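Transketolase (Campylobacter jejuni, PDB 3L84) belongs to the transketolase family and is probably thiamine diphosphate-dependent, a two-chain assembly whose chains each join two cofactor-binding alpha/beta domains to a smaller C-terminal domain. Local coordinates at residues A[54-59]-A[402-407]; A[128-133]-A[140-145]; A[317-322]-A[354-359]. All blocks are in the same frame, centred on the assembly; numbering follows the deposited sequence. Where two conformers were deposited one is given.

Contact 1 (A[54-59]-A[402-407]); sequences TWLNRD and ARYGIF
The carbonyl oxygen of Y404 accepts hydrogen bonds from water 1 (Y404 O to water oxygen 2.8 Å) and from R60 NH2, while the methyl CD1 of L56 packs 3.8 Å from the same Y404 O. This is an interdomain contact of the transketolase fold: the loop entering strand 60-63, in the thiamine diphosphate-binding domain, meets the C-terminal end of helix 391-404 in the pyrimidine-binding domain. No direct hydrogen bond links the two segments; water carries the polar part. R58 NH1 donates to water 1 over 2.9 Å, completing a bridge to Y404, and water 2, which donates to R403 O, takes only a weak bond from R58 NH2. The guanidinium is also held within its own segment. R58 NH1 gives a hydrogen bond to W55 O (2.9 Å, 157°), arriving above the carbonyl plane on the face opposite R58 N, whose own bond to that oxygen closes the type I turn from W55 to R58. A salt bridge from NE to E110 adds a third hold. The apolar part centres on L56. With CG anti to the backbone N (chi1 -169°), its side chain crosses that of Y404 at about a right angle, and CD1 meets ring atom CE2 obliquely at 4.1 Å. Beyond the helix end, where G405 takes a positive phi, the methyl CG2 of I406 lies 4.2 Å from L56 CD1.

Contact 2 (A[128-133]-A[140-145]); sequences MAAKKA and DLIDHK
The imidazole of H144 receives the methyl of A130 at a slant, with A130 CB 3.5 Å from H144 NE2 and 3.7 Å from H144 CE1. At the ring edge, ND1 donates a nearly straight hydrogen bond to K145 O (3.0 Å, 176°); the acceptor lies in the ring plane, although the donor stands well above the plane of the carbonyl. NE2 is hydrogen-bonded to the hydroxyl of Y404. Both nitrogens are thus engaged, which should restrain rotation of this buried ring. I142 supplies the rest of the contact. Its CG2 is anti to the backbone N, which brings that methyl to 3.5 Å from A130 O on the helix, while the other branch turns to A133: CG1 and CD1 lie 3.9 and 4.1 Å from A133 CB. The two alanines, three residues apart, face the returning chain with only methyl groups, consistent with its close approach. This is the helix-to-strand return of an alpha/beta domain, in which the loop after helix 118-137 doubles back along it before entering strand 146-151. Y404 of helix 391-404 covers A129, A130, A133 and I142, L141 packs on helix 293-310, and the backbone of K145 pairs with R60 at the start of strand 60-63.

Contact 3 (A[317-322]-A[354-359]); sequences LERLLN and NLEGFL
R319 reaches across from helix 314-321 to E356, and almost every step of its side chain runs beside the same carboxylate oxygen. R319 CB passes 3.7 Å from E356 OE1, and R319 CD lies 3.6 Å from E356 OE1. A bend at chi3 (-62°) then turns the guanidinium so that NE donates to E356 OE1 at 2.8 Å and 169°. At the tip, NH2 donates to E356 OE2 over 2.9 Å. The grip is a side-on, two-nitrogen salt bridge in which each oxygen uses its syn lone pair, and the two flat groups are nearly coplanar, 26° apart. E356 belongs to the type I turn from L355 to F358, which leads from helix 340-354 into strand 358-362 of the pyrimidine-binding domain; helix 314-321 lies in the thiamine diphosphate-binding range, so the salt bridge is interdomain. Next to the ion pair, L320 presses its CD2 methyl on the turn itself, 3.3 Å from G357 N and 3.8 Å from E356 CB; the backbones come close here at G357. Two bonds side by side between opposite charges restrain the rotation of both planar groups, and the pairing would be expected to favour the charged forms of both residues.

From the N terminus, residues 54-59 come first, in the loop before strand 60-63. Contact 2 then closes a short loop, folding the chain after helix 118-137 back on that helix. Contact 3 closes a second loop, which contains most of helix 340-354. Contact 1 closes last, when 402-407 returns to 54-59, and encloses the other two, which follow each other in series. All three touch. N57 ND2 lies 2.8 Å from D143 OD1 between contacts 1 and 2, L56 packs on L317 and F407 on G357, and K132 meets L359. Contacts 1 and 3 join the thiamine diphosphate-binding domain to the pyrimidine-binding domain, while contact 2 lies within the first and reaches the second through Y404.

Contact 1 (A[54-59]-A[402-407])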
ATOM      1  N   THR A  54     -18.491 -22.476  12.644  1.00  8.75           N
ATOM      2  CA  THR A  54     -18.803 -21.198  13.265  1.00 10.00           C
ATOM      3  C   THR A  54     -18.784 -21.216  14.795  1.00  9.60           C
ATOM      4  O   THR A  54     -19.088 -20.214  15.406  1.00  9.66           O
ATOM      5  CB  THR A  54     -20.202 -20.652  12.798  1.00 11.12           C
ATOM      6  OG1 THR A  54     -21.282 -21.342  13.420  1.00 12.99           O
ATOM      7  CG2 THR A  54     -20.349 -20.705  11.242  1.00 15.12           C
ATOM      8  N   TRP A  55     -18.422 -22.335  15.415  1.00  7.74           N
ATOM      9  CA  TRP A  55     -18.365 -22.427  16.872  1.00  7.67           C
ATOM     10  C   TRP A  55     -17.474 -21.305  17.393  1.00  7.29           C
ATOM     11  O   TRP A  55     -16.296 -21.229  17.067  1.00  7.41           O
ATOM     12  CB  TRP A  55     -17.823 -23.787  17.288  1.00  7.72           C
ATOM     13  CG  TRP A  55     -17.552 -23.910  18.767  1.00  6.96           C
ATOM     14  CD1 TRP A  55     -18.217 -23.287  19.813  1.00  7.55           C
ATOM     15  CD2 TRP A  55     -16.487 -24.670  19.356  1.00  6.66           C
ATOM     16  NE1 TRP A  55     -17.609 -23.644  20.989  1.00  7.22           N
ATOM     17  CE2 TRP A  55     -16.546 -24.468  20.741  1.00  5.69           C
ATOM     18  CE3 TRP A  55     -15.495 -25.496  18.828  1.00  6.56           C
ATOM     19  CZ2 TRP A  55     -15.652 -25.065  21.630  1.00  7.73           C
ATOM     20  CZ3 TRP A  55     -14.601 -26.092  19.694  1.00  9.03           C
ATOM     21  CH2 TRP A  55     -14.694 -25.871  21.103  1.00  8.68           C
ATOM     22  N   LEU A  56     -18.046 -20.434  18.212  1.00  6.98           N
ATOM     23  CA  LEU A  56     -17.370 -19.174  18.553  1.00  6.90           C
ATOM     24  C   LEU A  56     -16.048 -19.364  19.286  1.00  6.68           C
ATOM     25  O   LEU A  56     -15.163 -18.529  19.152  1.00  7.44           O
ATOM     26  CB  LEU A  56     -18.299 -18.314  19.408  1.00  7.65           C
ATOM     27  CG  LEU A  56     -17.864 -16.884  19.638  1.00  7.57           C
ATOM     28  CD1 LEU A  56     -17.842 -16.069  18.344  1.00 10.41           C
ATOM     29  CD2 LEU A  56     -18.841 -16.237  20.619  1.00 11.47           C
ATOM     30  N   ASN A  57     -15.931 -20.416  20.091  1.00  6.13           N
ATOM     31  CA  ASN A  57     -14.747 -20.634  20.912  1.00  5.75           C
ATOM     32  C   ASN A  57     -13.784 -21.661  20.315  1.00  6.24           C
ATOM     33  O   ASN A  57     -12.940 -22.179  21.030  1.00  6.70           O
ATOM     34  CB  ASN A  57     -15.105 -20.976  22.370  1.00  6.58           C
ATOM     35  CG  ASN A  57     -13.919 -20.815  23.321  1.00  6.12           C
ATOM     36  OD1 ASN A  57     -13.174 -19.864  23.237  1.00  6.84           O
ATOM     37  ND2 ASN A  57     -13.739 -21.778  24.238  1.00  6.79           N
ATOM     38  N   ARG A  58     -13.918 -21.945  19.038  1.00  6.21           N
ATOM     39  CA  ARG A  58     -12.939 -22.773  18.341  1.00  5.97           C
ATOM     40  C   ARG A  58     -11.562 -22.113  18.308  1.00  6.71           C
ATOM     41  O   ARG A  58     -11.444 -20.887  18.263  1.00  7.06           O
ATOM     42  CB  ARG A  58     -13.381 -23.041  16.907  1.00  7.15           C
ATOM     43  CG  ARG A  58     -13.340 -21.839  16.009  1.00  6.46           C
ATOM     44  CD  ARG A  58     -14.062 -22.081  14.714  1.00  6.36           C
ATOM     45  NE  ARG A  58     -13.924 -20.965  13.774  1.00  7.51           N
ATOM     46  CZ  ARG A  58     -14.768 -19.951  13.756  1.00  7.93           C
ATOM     47  NH1 ARG A  58     -15.742 -19.835  14.635  1.00  7.57           N
ATOM     48  NH2 ARG A  58     -14.655 -18.997  12.853  1.00  8.98           N
ATOM     49  N   ASP A  59     -10.503 -22.909  18.290  1.00  5.76           N
ATOM     50  CA  ASP A  59      -9.212 -22.367  17.894  1.00  6.32           C
ATOM     51  C   ASP A  59      -9.298 -21.867  16.447  1.00  6.81           C
ATOM     52  O   ASP A  59      -9.977 -22.471  15.618  1.00  8.48           O
ATOM     53  CB  ASP A  59      -8.121 -23.417  17.957  1.00  6.95           C
ATOM     54  CG  ASP A  59      -7.770 -23.852  19.352  1.00  7.89           C
ATOM     55  OD1 ASP A  59      -8.073 -23.157  20.360  1.00  7.22           O
ATOM     56  OD2 ASP A  59      -7.174 -24.950  19.492  1.00  8.69           O
ATOM     57  N   ALA A 402     -13.764  -8.554  11.837  1.00  5.79           N
ATOM     58  CA  ALA A 402     -14.999  -8.749  11.090  1.00  6.36           C
ATOM     59  C   ALA A 402     -15.355 -10.222  10.865  1.00  7.87           C
ATOM     60  O   ALA A 402     -16.534 -10.553  10.700  1.00 10.11           O
ATOM     61  CB  ALA A 402     -14.899  -8.003   9.742  1.00  7.07           C
ATOM     62  N   ARG A 403     -14.347 -11.091  10.844  1.00  5.92           N
ATOM     63  CA  ARG A 403     -14.548 -12.522  10.699  1.00  6.64           C
ATOM     64  C   ARG A 403     -14.718 -13.226  12.020  1.00  7.89           C
ATOM     65  O   ARG A 403     -15.148 -14.392  12.014  1.00  9.65           O
ATOM     66  CB  ARG A 403     -13.377 -13.164   9.918  1.00  6.89           C
ATOM     67  CG  ARG A 403     -13.374 -12.826   8.439  1.00  7.29           C
ATOM     68  CD  ARG A 403     -14.453 -13.574   7.702  1.00  8.27           C
ATOM     69  NE  ARG A 403     -14.215 -15.021   7.690  1.00  8.46           N
ATOM     70  CZ  ARG A 403     -15.119 -15.972   7.491  1.00  9.86           C
ATOM     71  NH1 ARG A 403     -16.409 -15.694   7.343  1.00 13.83           N
ATOM     72  NH2 ARG A 403     -14.710 -17.233   7.453  1.00  9.97           N
ATOM     73  N   TYR A 404     -14.438 -12.586  13.154  1.00  6.62           N
ATOM     74  CA  TYR A 404     -14.411 -13.327  14.418  1.00  6.67           C
ATOM     75  C   TYR A 404     -15.758 -13.919  14.788  1.00  6.50           C
ATOM     76  O   TYR A 404     -15.826 -15.062  15.244  1.00  6.93           O
ATOM     77  CB  TYR A 404     -13.870 -12.418  15.546  1.00  5.75           C
ATOM     78  CG  TYR A 404     -13.637 -13.154  16.829  1.00  5.29           C
ATOM     79  CD1 TYR A 404     -12.482 -13.863  17.036  1.00  6.33           C
ATOM     80  CD2 TYR A 404     -14.605 -13.209  17.815  1.00  5.42           C
ATOM     81  CE1 TYR A 404     -12.280 -14.583  18.148  1.00  5.84           C
ATOM     82  CE2 TYR A 404     -14.419 -13.914  18.955  1.00  6.45           C
ATOM     83  CZ  TYR A 404     -13.237 -14.618  19.143  1.00  6.12           C
ATOM     84  OH  TYR A 404     -13.060 -15.365  20.296  1.00  5.58           O
ATOM     85  N   GLY A 405     -16.823 -13.141  14.670  1.00  6.93           N
ATOM     86  CA  GLY A 405     -18.182 -13.630  14.815  1.00  6.72           C
ATOM     87  C   GLY A 405     -19.134 -12.647  15.473  1.00  7.34           C
ATOM     88  O   GLY A 405     -20.340 -12.830  15.362  1.00  9.55           O
ATOM     89  N   ILE A 406     -18.628 -11.671  16.211  1.00  6.09           N
ATOM     90  CA  ILE A 406     -19.453 -10.789  17.035  1.00  6.37           C
ATOM     91  C   ILE A 406     -19.137  -9.282  16.886  1.00  6.21           C
ATOM     92  O   ILE A 406     -19.779  -8.466  17.602  1.00  6.85           O
ATOM     93  CB  ILE A 406     -19.366 -11.180  18.525  1.00  5.93           C
ATOM     94  CG1 ILE A 406     -17.912 -11.145  19.023  1.00  7.31           C
ATOM     95  CG2 ILE A 406     -20.050 -12.533  18.765  1.00  7.70           C
ATOM     96  CD1 ILE A 406     -17.771 -11.172  20.570  1.00  8.63           C
ATOM     97  N   PHE A 407     -18.250  -8.907  15.979  1.00  6.45           N
ATOM     98  CA  PHE A 407     -17.770  -7.521  15.895  1.00  6.15           C
ATOM     99  C   PHE A 407     -18.073  -6.851  14.570  1.00  6.64           C
ATOM    100  O   PHE A 407     -18.156  -7.499  13.517  1.00  7.62           O
ATOM    101  CB  PHE A 407     -16.267  -7.434  16.147  1.00  6.99           C
ATOM    102  CG  PHE A 407     -15.838  -7.920  17.501  1.00  5.93           C
ATOM    103  CD1 PHE A 407     -16.260  -7.276  18.642  1.00  6.37           C
ATOM    104  CD2 PHE A 407     -15.072  -9.052  17.629  1.00  5.35           C
ATOM    105  CE1 PHE A 407     -15.873  -7.722  19.893  1.00  7.51           C
ATOM    106  CE2 PHE A 407     -14.676  -9.520  18.881  1.00  6.56           C
ATOM    107  CZ  PHE A 407     -15.119  -8.833  20.016  1.00  7.25           C
TER
HETATM  108  O   HOH W   1     -17.103 -17.297  14.214  1.00 15.86           O
HETATM  109  O   HOH W   2     -16.085 -16.728  10.854  1.00 30.65           O

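Contact 2 (A[128-133]-A[140-145])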
HETATM    1  N   MSE A 128      -6.491 -10.416  19.074  1.00  5.83           N
HETATM    2  CA  MSE A 128      -7.042  -9.212  19.723  1.00  6.45           C
HETATM    3  C   MSE A 128      -8.549  -9.325  19.869  1.00  6.55           C
HETATM    4  O   MSE A 128      -9.130  -8.951  20.897  1.00  6.37           O
HETATM    5  CB  MSE A 128      -6.703  -7.982  18.912  1.00  7.25           C
HETATM    6  CG  MSE A 128      -5.218  -7.617  18.942  1.00  7.21           C
HETATM    7 SE   MSE A 128      -4.701  -6.005  18.051  0.60 10.77          SE
HETATM    8  CE  MSE A 128      -5.528  -4.729  19.261  1.00 11.21           C
ATOM      9  N   ALA A 129      -9.211  -9.771  18.804  1.00  6.98           N
ATOM     10  CA  ALA A 129     -10.667  -9.978  18.813  1.00  6.45           C
ATOM     11  C   ALA A 129     -11.069 -10.948  19.918  1.00  6.52           C
ATOM     12  O   ALA A 129     -11.996 -10.693  20.662  1.00  7.44           O
ATOM     13  CB  ALA A 129     -11.170 -10.460  17.457  1.00  7.27           C
ATOM     14  N   ALA A 130     -10.303 -12.013  20.091  1.00  7.37           N
ATOM     15  CA  ALA A 130     -10.576 -12.989  21.130  1.00  7.24           C
ATOM     16  C   ALA A 130     -10.389 -12.352  22.516  1.00  7.94           C
ATOM     17  O   ALA A 130     -11.179 -12.611  23.423  1.00  7.57           O
ATOM     18  CB  ALA A 130      -9.641 -14.177  20.976  1.00  7.67           C
ATOM     19  N   LYS A 131      -9.341 -11.546  22.701  1.00  6.95           N
ATOM     20  CA  LYS A 131      -9.221 -10.834  23.962  1.00  7.68           C
ATOM     21  C   LYS A 131     -10.400  -9.912  24.252  1.00  6.64           C
ATOM     22  O   LYS A 131     -10.866  -9.845  25.411  1.00  7.25           O
ATOM     23  CB  LYS A 131      -7.910 -10.051  24.034  1.00  8.20           C
ATOM     24  CG  LYS A 131      -6.676 -10.928  24.170  1.00  7.86           C
ATOM     25  CD  LYS A 131      -6.621 -11.783  25.420  1.00 10.72           C
ATOM     26  CE  LYS A 131      -5.284 -12.519  25.565  1.00  9.86           C
ATOM     27  NZ  LYS A 131      -5.180 -13.247  26.855  1.00 14.36           N
ATOM     28  N   LYS A 132     -10.920  -9.221  23.228  1.00  6.19           N
ATOM     29  CA  LYS A 132     -12.082  -8.393  23.441  1.00  6.85           C
ATOM     30  C   LYS A 132     -13.323  -9.240  23.706  1.00  6.61           C
ATOM     31  O   LYS A 132     -14.150  -8.905  24.586  1.00  7.02           O
ATOM     32  CB  LYS A 132     -12.316  -7.456  22.260  1.00  7.24           C
ATOM     33  CG  LYS A 132     -13.484  -6.481  22.460  1.00  7.48           C
ATOM     34  CD  LYS A 132     -13.282  -5.587  23.697  1.00  7.84           C
ATOM     35  CE  LYS A 132     -14.465  -4.669  23.978  1.00  8.57           C
ATOM     36  NZ  LYS A 132     -14.285  -3.888  25.229  1.00  8.91           N
ATOM     37  N   ALA A 133     -13.456 -10.356  23.008  1.00  6.63           N
ATOM     38  CA  ALA A 133     -14.568 -11.268  23.251  1.00  7.15           C
ATOM     39  C   ALA A 133     -14.523 -11.785  24.696  1.00  7.80           C
ATOM     40  O   ALA A 133     -15.566 -11.929  25.350  1.00  8.25           O
ATOM     41  CB  ALA A 133     -14.535 -12.440  22.250  1.00  7.02           C
ATOM     42  N   ASP A 140     -14.603 -17.804  31.069  1.00 12.61           N
ATOM     43  CA  ASP A 140     -15.318 -19.082  31.061  0.50 12.95           C
ATOM     44  C   ASP A 140     -15.786 -19.434  29.647  1.00 12.19           C
ATOM     45  O   ASP A 140     -15.920 -20.605  29.291  1.00 12.70           O
ATOM     46  CB  ASP A 140     -16.556 -19.048  31.973  0.50 13.76           C
ATOM     47  CG  ASP A 140     -16.216 -19.027  33.453  0.50 16.00           C
ATOM     48  OD1 ASP A 140     -15.112 -19.479  33.837  0.50 19.31           O
ATOM     49  OD2 ASP A 140     -17.088 -18.577  34.235  0.50 18.73           O
ATOM     50  N   LEU A 141     -16.065 -18.420  28.833  1.00  9.73           N
ATOM     51  CA  LEU A 141     -16.633 -18.637  27.506  1.00  8.89           C
ATOM     52  C   LEU A 141     -15.630 -18.447  26.360  1.00  8.70           C
ATOM     53  O   LEU A 141     -15.820 -18.974  25.259  1.00  9.35           O
ATOM     54  CB  LEU A 141     -17.820 -17.707  27.272  1.00  9.35           C
ATOM     55  CG  LEU A 141     -19.049 -17.973  28.131  1.00  8.76           C
ATOM     56  CD1 LEU A 141     -20.208 -17.043  27.737  1.00  9.79           C
ATOM     57  CD2 LEU A 141     -19.458 -19.456  28.083  1.00 12.05           C
ATOM     58  N   ILE A 142     -14.590 -17.639  26.557  1.00  8.74           N
ATOM     59  CA  ILE A 142     -13.611 -17.394  25.500  1.00  8.54           C
ATOM     60  C   ILE A 142     -12.227 -17.705  26.015  1.00  9.07           C
ATOM     61  O   ILE A 142     -11.732 -17.045  26.928  1.00  9.87           O
ATOM     62  CB  ILE A 142     -13.664 -15.963  24.962  1.00  8.54           C
ATOM     63  CG1 ILE A 142     -15.052 -15.660  24.384  1.00  8.89           C
ATOM     64  CG2 ILE A 142     -12.567 -15.746  23.900  1.00  9.68           C
ATOM     65  CD1 ILE A 142     -15.409 -16.355  23.064  1.00  9.71           C
ATOM     66  N   ASP A 143     -11.633 -18.758  25.477  1.00  8.10           N
ATOM     67  CA  ASP A 143     -10.325 -19.245  25.979  1.00  9.84           C
ATOM     68  C   ASP A 143      -9.440 -19.937  24.929  1.00 10.29           C
ATOM     69  O   ASP A 143      -8.458 -20.582  25.263  1.00 12.71           O
ATOM     70  CB  ASP A 143     -10.493 -20.094  27.217  1.00 10.85           C
ATOM     71  CG  ASP A 143     -11.138 -21.404  26.929  1.00 13.27           C
ATOM     72  OD1 ASP A 143     -11.380 -21.720  25.736  1.00 15.66           O
ATOM     73  OD2 ASP A 143     -11.417 -22.156  27.906  1.00 17.35           O
ATOM     74  N   HIS A 144      -9.726 -19.727  23.676  1.00  9.11           N
ATOM     75  CA  HIS A 144      -9.144 -20.528  22.603  1.00  7.72           C
ATOM     76  C   HIS A 144      -7.805 -19.912  22.155  1.00  7.87           C
ATOM     77  O   HIS A 144      -7.392 -18.826  22.591  1.00  9.79           O
ATOM     78  CB  HIS A 144     -10.137 -20.574  21.441  1.00  8.17           C
ATOM     79  CG  HIS A 144     -10.378 -19.249  20.813  1.00  7.00           C
ATOM     80  ND1 HIS A 144      -9.541 -18.703  19.857  1.00  7.57           N
ATOM     81  CD2 HIS A 144     -11.331 -18.313  21.047  1.00  8.15           C
ATOM     82  CE1 HIS A 144     -10.014 -17.525  19.490  1.00  7.39           C
ATOM     83  NE2 HIS A 144     -11.097 -17.255  20.204  1.00  8.22           N
ATOM     84  N   LYS A 145      -7.115 -20.650  21.303  1.00  6.54           N
ATOM     85  CA  LYS A 145      -5.856 -20.203  20.699  1.00  7.59           C
ATOM     86  C   LYS A 145      -6.064 -19.711  19.284  1.00  7.07           C
ATOM     87  O   LYS A 145      -7.107 -19.951  18.659  1.00  7.74           O
ATOM     88  CB  LYS A 145      -4.851 -21.351  20.714  1.00  8.15           C
ATOM     89  CG  LYS A 145      -4.496 -21.842  22.103  1.00  9.22           C
ATOM     90  CD  LYS A 145      -3.721 -20.829  22.938  1.00 10.17           C
ATOM     91  CE  LYS A 145      -3.383 -21.360  24.341  1.00 10.59           C
ATOM     92  NZ  LYS A 145      -2.720 -20.300  25.126  1.00 12.84           N
TER

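Contact 3 (A[317-322]-A[354-359])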
ATOM      1  N   LEU A 317     -24.702 -12.245  24.167  1.00  8.09           N
ATOM      2  CA  LEU A 317     -24.216 -12.946  22.998  1.00  7.62           C
ATOM      3  C   LEU A 317     -25.285 -12.900  21.903  1.00  7.32           C
ATOM      4  O   LEU A 317     -24.960 -12.652  20.759  1.00  7.87           O
ATOM      5  CB  LEU A 317     -23.764 -14.365  23.334  1.00  7.09           C
ATOM      6  CG  LEU A 317     -23.296 -15.178  22.125  1.00  6.57           C
ATOM      7  CD1 LEU A 317     -22.170 -14.481  21.393  1.00  8.07           C
ATOM      8  CD2 LEU A 317     -22.874 -16.597  22.557  1.00  8.18           C
ATOM      9  N   GLU A 318     -26.552 -13.091  22.262  1.00  9.00           N
ATOM     10  CA  GLU A 318     -27.605 -13.013  21.257  1.00  9.21           C
ATOM     11  C   GLU A 318     -27.714 -11.644  20.601  1.00  8.99           C
ATOM     12  O   GLU A 318     -27.944 -11.568  19.391  1.00  9.78           O
ATOM     13  CB  GLU A 318     -28.950 -13.505  21.812  1.00 10.16           C
ATOM     14  CG  GLU A 318     -29.013 -15.037  21.850  1.00 14.65           C
ATOM     15  CD  GLU A 318     -29.014 -15.648  20.417  1.00 20.02           C
ATOM     16  OE1 GLU A 318     -28.112 -16.437  20.067  1.00 23.09           O
ATOM     17  OE2 GLU A 318     -29.906 -15.295  19.611  1.00 26.68           O
ATOM     18  N   ARG A 319     -27.546 -10.568  21.373  1.00  7.84           N
ATOM     19  CA  ARG A 319     -27.525  -9.233  20.772  1.00  7.98           C
ATOM     20  C   ARG A 319     -26.346  -9.054  19.837  1.00  7.91           C
ATOM     21  O   ARG A 319     -26.479  -8.413  18.787  1.00  8.59           O
ATOM     22  CB  ARG A 319     -27.518  -8.149  21.844  1.00  8.72           C
ATOM     23  CG  ARG A 319     -28.786  -8.090  22.688  1.00  8.62           C
ATOM     24  CD  ARG A 319     -28.857  -6.842  23.538  1.00  9.05           C
ATOM     25  NE  ARG A 319     -27.778  -6.735  24.513  1.00  9.90           N
ATOM     26  CZ  ARG A 319     -27.794  -7.238  25.734  1.00  9.99           C
ATOM     27  NH1 ARG A 319     -28.822  -7.967  26.179  1.00 14.05           N
ATOM     28  NH2 ARG A 319     -26.755  -7.055  26.550  1.00 10.65           N
ATOM     29  N   LEU A 320     -25.179  -9.575  20.209  1.00  7.27           N
ATOM     30  CA  LEU A 320     -24.006  -9.441  19.368  1.00  7.66           C
ATOM     31  C   LEU A 320     -24.165 -10.194  18.054  1.00  8.21           C
ATOM     32  O   LEU A 320     -23.698  -9.763  17.007  1.00  8.98           O
ATOM     33  CB  LEU A 320     -22.770  -9.941  20.110  1.00  7.10           C
ATOM     34  CG  LEU A 320     -22.297  -9.118  21.277  1.00  7.02           C
ATOM     35  CD1 LEU A 320     -21.331  -9.912  22.111  1.00  7.68           C
ATOM     36  CD2 LEU A 320     -21.682  -7.799  20.820  1.00  7.96           C
ATOM     37  N   LEU A 321     -24.845 -11.338  18.114  1.00  8.30           N
ATOM     38  CA  LEU A 321     -25.034 -12.177  16.928  1.00  8.88           C
ATOM     39  C   LEU A 321     -26.179 -11.654  16.052  1.00  9.53           C
ATOM     40  O   LEU A 321     -26.213 -11.974  14.880  1.00 12.06           O
ATOM     41  CB  LEU A 321     -25.332 -13.628  17.333  1.00  8.17           C
ATOM     42  CG  LEU A 321     -24.161 -14.371  17.999  1.00  7.78           C
ATOM     43  CD1 LEU A 321     -24.664 -15.695  18.514  1.00  9.67           C
ATOM     44  CD2 LEU A 321     -23.029 -14.587  17.022  1.00  9.92           C
ATOM     45  N   ASN A 322     -27.060 -10.838  16.616  1.00  8.83           N
ATOM     46  CA  ASN A 322     -28.283 -10.369  15.945  1.00 10.49           C
ATOM     47  C   ASN A 322     -28.480  -8.870  16.123  1.00 10.06           C
ATOM     48  O   ASN A 322     -29.457  -8.422  16.729  1.00 10.68           O
ATOM     49  CB  ASN A 322     -29.470 -11.104  16.546  1.00 10.86           C
ATOM     50  CG  ASN A 322     -29.415 -12.577  16.307  1.00 14.05           C
ATOM     51  OD1 ASN A 322     -29.692 -13.025  15.189  1.00 16.96           O
ATOM     52  ND2 ASN A 322     -29.051 -13.361  17.337  1.00 14.05           N
ATOM     53  N   ASN A 354     -25.193   2.083  20.508  1.00  7.49           N
ATOM     54  CA  ASN A 354     -26.315   1.198  20.174  1.00  7.61           C
ATOM     55  C   ASN A 354     -25.906  -0.242  19.896  1.00  7.83           C
ATOM     56  O   ASN A 354     -26.741  -1.134  20.000  1.00  9.72           O
ATOM     57  CB  ASN A 354     -27.083   1.721  18.948  1.00  8.63           C
ATOM     58  CG  ASN A 354     -28.070   2.834  19.277  1.00 10.81           C
ATOM     59  OD1 ASN A 354     -29.232   2.580  19.608  1.00 12.43           O
ATOM     60  ND2 ASN A 354     -27.619   4.064  19.210  1.00  9.83           N
ATOM     61  N   LEU A 355     -24.637  -0.479  19.578  1.00  7.42           N
ATOM     62  CA  LEU A 355     -24.189  -1.781  19.107  1.00  7.84           C
ATOM     63  C   LEU A 355     -23.025  -2.227  19.969  1.00  7.10           C
ATOM     64  O   LEU A 355     -21.914  -1.682  19.870  1.00  7.69           O
ATOM     65  CB  LEU A 355     -23.775  -1.698  17.636  1.00  8.54           C
ATOM     66  CG  LEU A 355     -24.881  -1.346  16.644  1.00  7.99           C
ATOM     67  CD1 LEU A 355     -24.301  -0.972  15.306  1.00  8.87           C
ATOM     68  CD2 LEU A 355     -25.931  -2.447  16.491  1.00 10.67           C
ATOM     69  N   GLU A 356     -23.240  -3.237  20.806  1.00  7.65           N
ATOM     70  CA  GLU A 356     -22.201  -3.670  21.718  1.00  7.97           C
ATOM     71  C   GLU A 356     -20.950  -4.211  21.025  1.00  8.50           C
ATOM     72  O   GLU A 356     -19.867  -4.176  21.601  1.00 11.27           O
ATOM     73  CB  GLU A 356     -22.781  -4.686  22.707  1.00  8.25           C
ATOM     74  CG  GLU A 356     -23.704  -4.034  23.741  1.00  9.37           C
ATOM     75  CD  GLU A 356     -24.729  -4.971  24.341  1.00 11.53           C
ATOM     76  OE1 GLU A 356     -25.440  -5.622  23.568  1.00 11.41           O
ATOM     77  OE2 GLU A 356     -24.848  -5.048  25.602  1.00 11.62           O
ATOM     78  N   GLY A 357     -21.080  -4.679  19.785  1.00  6.87           N
ATOM     79  CA  GLY A 357     -19.959  -5.176  19.038  1.00  6.38           C
ATOM     80  C   GLY A 357     -19.304  -4.195  18.073  1.00  6.46           C
ATOM     81  O   GLY A 357     -18.368  -4.584  17.370  1.00  6.71           O
ATOM     82  N   PHE A 358     -19.782  -2.948  18.017  1.00  6.62           N
ATOM     83  CA  PHE A 358     -19.210  -1.921  17.153  1.00  6.86           C
ATOM     84  C   PHE A 358     -18.024  -1.261  17.833  1.00  7.16           C
ATOM     85  O   PHE A 358     -18.152  -0.730  18.919  1.00  8.63           O
ATOM     86  CB  PHE A 358     -20.285  -0.904  16.808  1.00  6.99           C
ATOM     87  CG  PHE A 358     -19.885   0.075  15.754  1.00  7.03           C
ATOM     88  CD1 PHE A 358     -20.146  -0.164  14.401  1.00  7.88           C
ATOM     89  CD2 PHE A 358     -19.254   1.265  16.100  1.00  7.40           C
ATOM     90  CE1 PHE A 358     -19.786   0.755  13.434  1.00  7.97           C
ATOM     91  CE2 PHE A 358     -18.907   2.198  15.109  1.00  7.55           C
ATOM     92  CZ  PHE A 358     -19.163   1.923  13.791  1.00  8.27           C
ATOM     93  N   LEU A 359     -16.863  -1.265  17.192  1.00  6.85           N
ATOM     94  CA  LEU A 359     -15.651  -0.718  17.789  1.00  6.89           C
ATOM     95  C   LEU A 359     -14.654  -0.467  16.664  1.00  6.81           C
ATOM     96  O   LEU A 359     -14.895  -0.804  15.514  1.00  6.99           O
ATOM     97  CB  LEU A 359     -15.065  -1.651  18.862  1.00  7.57           C
ATOM     98  CG  LEU A 359     -14.198  -2.847  18.406  1.00 10.69           C
ATOM     99  CD1 LEU A 359     -13.713  -3.647  19.661  1.00 13.08           C
ATOM    100  CD2 LEU A 359     -14.847  -3.782  17.418  1.00 13.65           C
TER